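Local coordinates for protein putative alpha-N-acetylgalactosaminidase (Bacillus halodurans C-125, PDB 3CC1) that probably hydrolyses terminal alpha-N-acetylgalactosamine residues from glycoconjugates as a putative alpha-N-acetylgalactosaminidase of the alpha-galactosidase A family, at residues F243-F254 and E300-W308; G117-E125 and T135-N143. All coordinates share one frame; numbering follows the deposited sequence. Where two conformers were deposited one is given.

Interaction 1 (F243-F254 and E300-W308); sequences FWDDWSLLYQMF and EQLTMMNLW
Leu250 holds CG anti to the backbone N (chi1 -177°), and Met304 and Phe243 share that first torsion, which sends the leucine methyls onto Met304 CB and Trp308 in the seam between two helices of the TIM-barrel catalytic domain. Helices 247-254 and 300-308 run in nearly the same direction, their axes 10.9 Å apart and inclined at 29°. Leu250 is a knob in a hole made by Glu300, Thr303, Met304 and Trp308: its CD1 touches Trp308 CZ3 at 3.7 Å, while CD2 lies against the backbone O of Glu300. Beyond it, Leu307 CD2 stands over the centre of the Phe254 ring, 3.6 Å from the centroid, a CH-pi contact almost along the ring normal; Thr303 CG2 touches Phe254 CZ at 3.6 Å, the two side chains crossing at about a right angle. Replacing Phe254 by an alanine is likely to open a gap beside Leu307 CD2 and Thr303 CG2 and deprive the leucine methyl of its aromatic face. Before the first helix, Phe243 receives the edge of the Trp308 indole on one face, with the planes at 52°, and Met304 SE meets the ring's edge in a Met-aromatic contact, 3.7 Å from Phe243 CE2. Met253 CG closes on the same indole at Trp308 CH2. The carboxylate of buried Glu300 is hydrogen-bonded through OE2 to His422 ND1 and meets Trp247 by contact alone, its plane nearly parallel to the indole and OE2 3.8 Å from Trp247 CE3.

Interaction 2 (G117-E125 and T135-N143); sequences GIPRQAVYE and TAREIAHTN
Val123 and Ala140 supply the tightest apolar contact, with CG2 of Val123 only 3.4 Å from CB of Ala140, closer than carbons usually pack. Ala136 is the other focus: its methyl lies against the turn of helix 120-125, 3.3 Å from the backbone O of Ala122, and also meets Ile118 CD1. That isoleucine, with CG1 anti to the backbone N (chi1 -175°), reaches across to Ile139 CD1 at 3.9 Å, and its CG2 faces Ala140 CB. The polar contacts come from one side chain. Arg137, extended from CG to NE, crosses Val123 obliquely and presents the edge of its guanidinium to two successive carbonyls. Its NE donates to Val123 O at 2.8 Å, nearly straight at 171° and in the guanidinium plane; NH2 donates to Tyr124 O at 2.7 Å in a more bent bond, with that oxygen tilted from the plane. The two bonds fix the rotation of the group, and its positive charge would probably be favoured by these carbonyls. Strand 118-119, which leads into helix 120-125, and the weakly bonded strand about 140-141, which follows a weakly bonded helical turn, flank strand 152-155 as the outer members of a three-stranded antiparallel sheet.

In the fold
The two contacts occupy opposite sides of the chain's centre, with their own centres 39 Å apart and their nearest atoms about 22 Å apart, and neither touches the other. Interaction 1 is buried and joins two helices of the catalytic domain where they meet the C-terminal beta sandwich: Thr303 OG1 bonds His422 O, Asn306 bonds Ser424 and Trp401, and Leu307 packs on Phe373 of strand 368-374. Interaction 2 is partly buried, its centre about 28 Å from the centre of the chain, and its helix 120-125 borders a second subunit. The glycol molecule lies in a pocket formed by Gly336, Glu367, Tyr369, Phe398, Lys428 and Ser430, none of which belongs to either contact.

Interaction 1 (F243-F254 and E300-W308)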
loop_
_atom_site.group_PDB
_atom_site.type_symbol
_atom_site.label_atom_id
_atom_site.label_comp_id
_atom_site.label_asym_id
_atom_site.label_seq_id
_atom_site.Cartn_x
_atom_site.Cartn_y
_atom_site.Cartn_z
ATOM N N PHE A 243 11.779 13.635 -11.280
ATOM C CA PHE A 243 12.863 13.243 -10.438
ATOM C C PHE A 243 13.756 14.418 -10.150
ATOM O O PHE A 243 14.164 15.182 -11.046
ATOM C CB PHE A 243 13.617 12.035 -10.995
ATOM C CG PHE A 243 14.602 11.491 -10.027
ATOM C CD1 PHE A 243 14.169 10.809 -8.905
ATOM C CD2 PHE A 243 15.956 11.722 -10.185
ATOM C CE1 PHE A 243 15.065 10.337 -7.988
ATOM C CE2 PHE A 243 16.845 11.262 -9.268
ATOM C CZ PHE A 243 16.395 10.572 -8.136
ATOM N N TRP A 244 14.047 14.546 -8.851
ATOM C CA TRP A 244 14.940 15.554 -8.298
ATOM C C TRP A 244 15.742 15.008 -7.107
ATOM O O TRP A 244 15.548 13.868 -6.655
ATOM C CB TRP A 244 14.139 16.805 -7.843
ATOM C CG TRP A 244 13.843 17.797 -8.891
ATOM C CD1 TRP A 244 12.641 18.018 -9.507
ATOM C CD2 TRP A 244 14.751 18.744 -9.455
ATOM N NE1 TRP A 244 12.747 19.038 -10.403
ATOM C CE2 TRP A 244 14.032 19.503 -10.398
ATOM C CE3 TRP A 244 16.102 19.025 -9.255
ATOM C CZ2 TRP A 244 14.617 20.518 -11.143
ATOM C CZ3 TRP A 244 16.674 20.020 -9.984
ATOM C CH2 TRP A 244 15.916 20.789 -10.907
ATOM N N ASP A 245 16.631 15.861 -6.597
ATOM C CA ASP A 245 17.497 15.564 -5.412
ATOM C C ASP A 245 16.720 15.611 -4.087
ATOM O O ASP A 245 16.931 16.485 -3.219
ATOM C CB ASP A 245 18.742 16.483 -5.371
ATOM C CG ASP A 245 18.404 17.962 -5.417
ATOM O OD1 ASP A 245 17.454 18.376 -6.137
ATOM O OD2 ASP A 245 19.108 18.720 -4.749
ATOM N N ASP A 246 15.767 14.698 -3.967
ATOM C CA ASP A 246 15.077 14.479 -2.699
ATOM C C ASP A 246 14.924 13.004 -2.460
ATOM O O ASP A 246 14.536 12.254 -3.354
ATOM C CB ASP A 246 13.703 15.142 -2.662
ATOM C CG ASP A 246 13.074 15.094 -1.263
ATOM O OD1 ASP A 246 12.368 14.093 -0.961
ATOM O OD2 ASP A 246 13.261 16.068 -0.480
ATOM N N TRP A 247 15.279 12.580 -1.260
ATOM C CA TRP A 247 15.257 11.151 -0.949
ATOM C C TRP A 247 13.884 10.534 -1.165
ATOM O O TRP A 247 13.768 9.384 -1.568
ATOM C CB TRP A 247 15.719 10.867 0.476
ATOM C CG TRP A 247 15.548 9.429 0.847
ATOM C CD1 TRP A 247 14.686 8.924 1.749
ATOM C CD2 TRP A 247 16.257 8.308 0.291
ATOM N NE1 TRP A 247 14.821 7.556 1.813
ATOM C CE2 TRP A 247 15.759 7.147 0.910
ATOM C CE3 TRP A 247 17.246 8.176 -0.670
ATOM C CZ2 TRP A 247 16.239 5.869 0.618
ATOM C CZ3 TRP A 247 17.726 6.884 -0.957
ATOM C CH2 TRP A 247 17.216 5.767 -0.325
ATOM N N SER A 248 12.820 11.279 -0.896
ATOM C CA SER A 248 11.507 10.689 -1.017
ATOM C C SER A 248 11.229 10.241 -2.457
ATOM O O SER A 248 10.608 9.194 -2.690
ATOM C CB SER A 248 10.397 11.644 -0.543
ATOM O OG SER A 248 10.301 12.712 -1.470
ATOM N N LEU A 249 11.742 10.985 -3.425
ATOM C CA LEU A 249 11.597 10.582 -4.836
ATOM C C LEU A 249 12.494 9.392 -5.199
ATOM O O LEU A 249 12.114 8.507 -5.987
ATOM C CB LEU A 249 11.877 11.769 -5.740
ATOM C CG LEU A 249 10.967 13.001 -5.496
ATOM C CD1 LEU A 249 11.539 14.177 -6.275
ATOM C CD2 LEU A 249 9.571 12.650 -5.938
ATOM N N LEU A 250 13.718 9.391 -4.681
ATOM C CA LEU A 250 14.629 8.253 -4.964
ATOM C C LEU A 250 14.069 6.971 -4.347
ATOM O O LEU A 250 13.965 5.916 -5.007
ATOM C CB LEU A 250 16.052 8.568 -4.463
ATOM C CG LEU A 250 17.149 7.556 -4.722
ATOM C CD1 LEU A 250 17.164 6.982 -6.165
ATOM C CD2 LEU A 250 18.542 8.182 -4.325
ATOM N N TYR A 251 13.659 7.065 -3.093
ATOM C CA TYR A 251 13.031 5.943 -2.419
ATOM C C TYR A 251 11.878 5.396 -3.261
ATOM O O TYR A 251 11.786 4.198 -3.474
ATOM C CB TYR A 251 12.468 6.337 -1.060
ATOM C CG TYR A 251 11.777 5.216 -0.346
ATOM C CD1 TYR A 251 12.485 4.359 0.454
ATOM C CD2 TYR A 251 10.414 5.032 -0.449
ATOM C CE1 TYR A 251 11.869 3.325 1.125
ATOM C CE2 TYR A 251 9.774 4.029 0.225
ATOM C CZ TYR A 251 10.512 3.156 1.015
ATOM O OH TYR A 251 9.931 2.105 1.714
ATOM N N GLN A 252 10.991 6.269 -3.713
ATOM C CA GLN A 252 9.814 5.806 -4.466
ATOM C C GLN A 252 10.156 5.200 -5.801
ATOM O O GLN A 252 9.457 4.299 -6.275
ATOM C CB GLN A 252 8.787 6.910 -4.658
ATOM C CG GLN A 252 8.166 7.439 -3.376
ATOM C CD GLN A 252 7.289 8.635 -3.670
ATOM O OE1 GLN A 252 6.175 8.474 -4.144
ATOM N NE2 GLN A 252 7.788 9.832 -3.408
HETATM N N MSE A 253 11.261 5.653 -6.392
HETATM C CA MSE A 253 11.706 5.140 -7.706
HETATM C C MSE A 253 11.942 3.639 -7.651
HETATM O O MSE A 253 11.705 2.949 -8.631
HETATM C CB MSE A 253 12.925 5.914 -8.257
HETATM C CG MSE A 253 13.104 5.793 -9.804
HETATM SE SE MSE A 253 11.570 6.426 -10.798
HETATM C CE MSE A 253 11.410 8.093 -9.983
ATOM N N PHE A 254 12.393 3.131 -6.503
ATOM C CA PHE A 254 12.682 1.705 -6.365
ATOM C C PHE A 254 11.438 0.889 -6.584
ATOM O O PHE A 254 11.447 -0.048 -7.389
ATOM C CB PHE A 254 13.409 1.357 -5.043
ATOM C CG PHE A 254 14.865 1.696 -5.072
ATOM C CD1 PHE A 254 15.295 2.994 -4.809
ATOM C CD2 PHE A 254 15.815 0.741 -5.407
ATOM C CE1 PHE A 254 16.635 3.319 -4.884
ATOM C CE2 PHE A 254 17.136 1.040 -5.476
ATOM C CZ PHE A 254 17.574 2.328 -5.201
ATOM N N GLU A 300 23.585 8.448 -1.194
ATOM C CA GLU A 300 22.395 8.544 -2.028
ATOM C C GLU A 300 22.695 8.670 -3.493
ATOM O O GLU A 300 21.981 8.126 -4.311
ATOM C CB GLU A 300 21.511 9.719 -1.559
ATOM C CG GLU A 300 20.844 9.409 -0.229
ATOM C CD GLU A 300 20.208 10.654 0.423
ATOM O OE1 GLU A 300 20.525 11.779 0.009
ATOM O OE2 GLU A 300 19.413 10.478 1.383
ATOM N N GLN A 301 23.718 9.452 -3.829
ATOM C CA GLN A 301 24.146 9.638 -5.209
ATOM C C GLN A 301 24.569 8.274 -5.828
ATOM O O GLN A 301 24.158 7.922 -6.939
ATOM C CB GLN A 301 25.304 10.652 -5.287
ATOM C CG GLN A 301 24.926 12.118 -4.881
ATOM C CD GLN A 301 26.113 13.042 -4.854
ATOM O OE1 GLN A 301 26.955 13.007 -5.768
ATOM N NE2 GLN A 301 26.208 13.883 -3.803
ATOM N N LEU A 302 25.365 7.503 -5.092
ATOM C CA LEU A 302 25.774 6.157 -5.551
ATOM C C LEU A 302 24.592 5.202 -5.641
ATOM O O LEU A 302 24.505 4.422 -6.551
ATOM C CB LEU A 302 26.820 5.549 -4.629
ATOM C CG LEU A 302 28.167 6.263 -4.623
ATOM C CD1 LEU A 302 29.019 5.728 -3.494
ATOM C CD2 LEU A 302 28.905 6.111 -5.923
ATOM N N THR A 303 23.666 5.328 -4.697
ATOM C CA THR A 303 22.437 4.543 -4.702
ATOM C C THR A 303 21.620 4.784 -5.973
ATOM O O THR A 303 21.186 3.832 -6.636
ATOM C CB THR A 303 21.604 4.756 -3.398
ATOM O OG1 THR A 303 22.268 4.063 -2.318
ATOM C CG2 THR A 303 20.174 4.250 -3.557
HETATM N N MSE A 304 21.486 6.047 -6.343
HETATM C CA MSE A 304 20.814 6.408 -7.559
HETATM C C MSE A 304 21.549 5.859 -8.778
HETATM O O MSE A 304 20.945 5.261 -9.640
HETATM C CB MSE A 304 20.669 7.942 -7.674
HETATM C CG MSE A 304 20.077 8.356 -9.030
HETATM SE SE MSE A 304 20.402 10.230 -9.313
HETATM C CE MSE A 304 22.313 10.107 -9.507
HETATM N N MSE A 305 22.860 6.067 -8.837
HETATM C CA MSE A 305 23.636 5.591 -9.966
HETATM C C MSE A 305 23.513 4.074 -10.115
HETATM O O MSE A 305 23.418 3.548 -11.230
HETATM C CB MSE A 305 25.111 5.980 -9.843
HETATM C CG MSE A 305 25.397 7.466 -9.962
HETATM SE SE MSE A 305 24.937 8.184 -11.716
HETATM C CE MSE A 305 26.244 7.247 -12.805
ATOM N N ASN A 306 23.458 3.369 -8.988
ATOM C CA ASN A 306 23.433 1.901 -9.006
ATOM C C ASN A 306 22.134 1.375 -9.633
ATOM O O ASN A 306 22.147 0.459 -10.436
ATOM C CB ASN A 306 23.633 1.322 -7.595
ATOM C CG ASN A 306 25.090 1.399 -7.124
ATOM O OD1 ASN A 306 26.027 1.394 -7.939
ATOM N ND2 ASN A 306 25.286 1.462 -5.818
ATOM N N LEU A 307 21.013 1.955 -9.249
ATOM C CA LEU A 307 19.712 1.530 -9.756
ATOM C C LEU A 307 19.555 1.892 -11.239
ATOM O O LEU A 307 19.079 1.072 -12.063
ATOM C CB LEU A 307 18.559 2.151 -8.910
ATOM C CG LEU A 307 17.159 1.910 -9.483
ATOM C CD1 LEU A 307 16.888 0.400 -9.520
ATOM C CD2 LEU A 307 16.021 2.676 -8.708
ATOM N N TRP A 308 19.941 3.118 -11.582
ATOM C CA TRP A 308 19.899 3.620 -12.951
ATOM C C TRP A 308 20.787 2.759 -13.848
ATOM O O TRP A 308 20.411 2.418 -14.942
ATOM C CB TRP A 308 20.401 5.071 -13.055
ATOM C CG TRP A 308 19.396 6.216 -12.890
ATOM C CD1 TRP A 308 19.258 7.273 -13.733
ATOM C CD2 TRP A 308 18.456 6.447 -11.811
ATOM N NE1 TRP A 308 18.300 8.138 -13.269
ATOM C CE2 TRP A 308 17.795 7.661 -12.090
ATOM C CE3 TRP A 308 18.097 5.742 -10.664
ATOM C CZ2 TRP A 308 16.832 8.189 -11.255
ATOM C CZ3 TRP A 308 17.116 6.284 -9.819
ATOM C CH2 TRP A 308 16.497 7.486 -10.129
#

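Interaction 2 (G117-E125 and T135-N143)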
loop_
_atom_site.group_PDB
_atom_site.type_symbol
_atom_site.label_atom_id
_atom_site.label_comp_id
_atom_site.label_asym_id
_atom_site.label_seq_id
_atom_site.Cartn_x
_atom_site.Cartn_y
_atom_site.Cartn_z
ATOM N N GLY A 117 2.035 18.333 -29.951
ATOM C CA GLY A 117 0.985 19.153 -30.568
ATOM C C GLY A 117 1.466 20.271 -31.471
ATOM O O GLY A 117 2.538 20.218 -32.099
ATOM N N ILE A 118 0.645 21.302 -31.520
ATOM C CA ILE A 118 0.853 22.425 -32.392
ATOM C C ILE A 118 0.609 23.694 -31.558
ATOM O O ILE A 118 -0.257 23.712 -30.716
ATOM C CB ILE A 118 -0.153 22.371 -33.588
ATOM C CG1 ILE A 118 0.127 23.484 -34.597
ATOM C CG2 ILE A 118 -1.622 22.428 -33.095
ATOM C CD1 ILE A 118 -0.624 23.324 -35.934
ATOM N N PRO A 119 1.389 24.752 -31.774
ATOM C CA PRO A 119 1.249 25.835 -30.823
ATOM C C PRO A 119 -0.118 26.482 -30.867
ATOM O O PRO A 119 -0.705 26.621 -31.909
ATOM C CB PRO A 119 2.320 26.835 -31.294
ATOM C CG PRO A 119 3.357 25.975 -31.947
ATOM C CD PRO A 119 2.559 24.942 -32.673
ATOM N N ARG A 120 -0.604 26.903 -29.718
ATOM C CA ARG A 120 -1.867 27.592 -29.701
ATOM C C ARG A 120 -1.785 28.864 -30.553
ATOM O O ARG A 120 -2.758 29.329 -31.113
ATOM C CB ARG A 120 -2.214 27.954 -28.252
ATOM C CG ARG A 120 -2.449 26.744 -27.365
ATOM C CD ARG A 120 -3.170 27.207 -26.110
ATOM N NE ARG A 120 -3.228 26.138 -25.143
ATOM C CZ ARG A 120 -3.843 26.245 -23.972
ATOM N NH1 ARG A 120 -4.496 27.348 -23.673
ATOM N NH2 ARG A 120 -3.798 25.262 -23.107
ATOM N N GLN A 121 -0.594 29.437 -30.572
ATOM C CA GLN A 121 -0.278 30.639 -31.327
ATOM C C GLN A 121 -0.461 30.421 -32.846
ATOM O O GLN A 121 -0.919 31.324 -33.556
ATOM C CB GLN A 121 1.140 31.055 -31.010
ATOM C CG GLN A 121 1.539 32.381 -31.634
ATOM C CD GLN A 121 2.924 32.830 -31.127
ATOM O OE1 GLN A 121 3.129 32.986 -29.938
ATOM N NE2 GLN A 121 3.852 33.036 -32.039
ATOM N N ALA A 122 -0.129 29.212 -33.315
ATOM C CA ALA A 122 -0.385 28.814 -34.695
ATOM C C ALA A 122 -1.882 28.721 -34.947
ATOM O O ALA A 122 -2.373 29.094 -35.998
ATOM C CB ALA A 122 0.321 27.483 -35.019
ATOM N N VAL A 123 -2.619 28.245 -33.971
ATOM C CA VAL A 123 -4.068 28.078 -34.145
ATOM C C VAL A 123 -4.689 29.473 -34.227
ATOM O O VAL A 123 -5.485 29.766 -35.109
ATOM C CB VAL A 123 -4.677 27.169 -33.050
ATOM C CG1 VAL A 123 -6.188 27.196 -33.131
ATOM C CG2 VAL A 123 -4.127 25.719 -33.173
ATOM N N TYR A 124 -4.259 30.362 -33.324
ATOM C CA TYR A 124 -4.704 31.767 -33.332
ATOM C C TYR A 124 -4.461 32.411 -34.682
ATOM O O TYR A 124 -5.339 33.041 -35.239
ATOM C CB TYR A 124 -3.947 32.571 -32.273
ATOM C CG TYR A 124 -4.081 34.087 -32.367
ATOM C CD1 TYR A 124 -5.297 34.727 -32.169
ATOM C CD2 TYR A 124 -2.963 34.881 -32.598
ATOM C CE1 TYR A 124 -5.389 36.115 -32.234
ATOM C CE2 TYR A 124 -3.049 36.245 -32.673
ATOM C CZ TYR A 124 -4.253 36.858 -32.483
ATOM O OH TYR A 124 -4.297 38.235 -32.561
ATOM N N GLU A 125 -3.260 32.219 -35.203
ATOM C CA GLU A 125 -2.828 32.915 -36.410
ATOM C C GLU A 125 -3.348 32.177 -37.631
ATOM O O GLU A 125 -3.261 32.659 -38.739
ATOM C CB GLU A 125 -1.302 32.994 -36.485
ATOM C CG GLU A 125 -0.648 33.964 -35.466
ATOM C CD GLU A 125 0.895 34.068 -35.597
ATOM O OE1 GLU A 125 1.421 33.699 -36.667
ATOM O OE2 GLU A 125 1.600 34.490 -34.633
ATOM N N THR A 135 -4.711 24.430 -42.717
ATOM C CA THR A 135 -4.176 25.341 -41.731
ATOM C C THR A 135 -4.262 24.777 -40.322
ATOM O O THR A 135 -4.926 23.779 -40.074
ATOM C CB THR A 135 -4.974 26.624 -41.684
ATOM O OG1 THR A 135 -6.319 26.327 -41.253
ATOM C CG2 THR A 135 -5.000 27.309 -43.042
ATOM N N ALA A 136 -3.622 25.482 -39.395
ATOM C CA ALA A 136 -3.544 25.045 -38.020
ATOM C C ALA A 136 -4.918 24.807 -37.435
ATOM O O ALA A 136 -5.131 23.840 -36.710
ATOM C CB ALA A 136 -2.752 26.055 -37.143
ATOM N N ARG A 137 -5.857 25.682 -37.738
ATOM C CA ARG A 137 -7.197 25.544 -37.180
ATOM C C ARG A 137 -7.891 24.306 -37.681
ATOM O O ARG A 137 -8.786 23.783 -37.020
ATOM C CB ARG A 137 -8.060 26.758 -37.482
ATOM C CG ARG A 137 -7.561 27.988 -36.780
ATOM C CD ARG A 137 -8.442 29.198 -37.054
ATOM N NE ARG A 137 -7.899 30.338 -36.331
ATOM C CZ ARG A 137 -8.508 31.504 -36.224
ATOM N NH1 ARG A 137 -9.689 31.679 -36.800
ATOM N NH2 ARG A 137 -7.951 32.484 -35.534
ATOM N N GLU A 138 -7.483 23.835 -38.847
ATOM C CA GLU A 138 -8.147 22.694 -39.469
ATOM C C GLU A 138 -7.613 21.358 -38.986
ATOM O O GLU A 138 -8.196 20.325 -39.278
ATOM C CB GLU A 138 -8.031 22.777 -40.983
ATOM C CG GLU A 138 -8.770 23.969 -41.521
ATOM C CD GLU A 138 -8.602 24.171 -43.035
ATOM O OE1 GLU A 138 -7.476 24.185 -43.556
ATOM O OE2 GLU A 138 -9.634 24.332 -43.700
ATOM N N ILE A 139 -6.502 21.396 -38.259
ATOM C CA ILE A 139 -5.862 20.184 -37.782
ATOM C C ILE A 139 -5.764 20.120 -36.260
ATOM O O ILE A 139 -5.502 19.057 -35.739
ATOM C CB ILE A 139 -4.471 19.912 -38.444
ATOM C CG1 ILE A 139 -3.406 20.931 -37.998
ATOM C CG2 ILE A 139 -4.605 19.860 -39.970
ATOM C CD1 ILE A 139 -1.878 20.419 -38.167
ATOM N N ALA A 140 -5.983 21.229 -35.554
ATOM C CA ALA A 140 -5.839 21.262 -34.101
ATOM C C ALA A 140 -7.035 20.623 -33.425
ATOM O O ALA A 140 -8.160 20.595 -33.929
ATOM C CB ALA A 140 -5.625 22.705 -33.557
ATOM N N HIS A 141 -6.753 20.049 -32.285
ATOM C CA HIS A 141 -7.762 19.476 -31.434
ATOM C C HIS A 141 -7.755 20.327 -30.169
ATOM O O HIS A 141 -7.008 20.055 -29.259
ATOM C CB HIS A 141 -7.348 18.051 -31.125
ATOM C CG HIS A 141 -8.467 17.202 -30.635
ATOM N ND1 HIS A 141 -8.264 15.951 -30.091
ATOM C CD2 HIS A 141 -9.805 17.435 -30.584
ATOM C CE1 HIS A 141 -9.434 15.449 -29.721
ATOM N NE2 HIS A 141 -10.384 16.329 -30.006
ATOM N N THR A 142 -8.553 21.395 -30.154
ATOM C CA THR A 142 -8.416 22.414 -29.119
ATOM C C THR A 142 -8.918 21.957 -27.739
ATOM O O THR A 142 -8.653 22.597 -26.732
ATOM C CB THR A 142 -9.069 23.745 -29.541
ATOM O OG1 THR A 142 -10.432 23.503 -29.822
ATOM C CG2 THR A 142 -8.384 24.319 -30.774
ATOM N N ASN A 143 -9.602 20.822 -27.701
ATOM C CA ASN A 143 -10.034 20.245 -26.429
ATOM C C ASN A 143 -8.959 19.332 -25.847
ATOM O O ASN A 143 -9.139 18.762 -24.779
ATOM C CB ASN A 143 -11.360 19.479 -26.574
ATOM C CG ASN A 143 -11.222 18.176 -27.344
ATOM O OD1 ASN A 143 -10.178 17.880 -27.943
ATOM N ND2 ASN A 143 -12.294 17.393 -27.350
#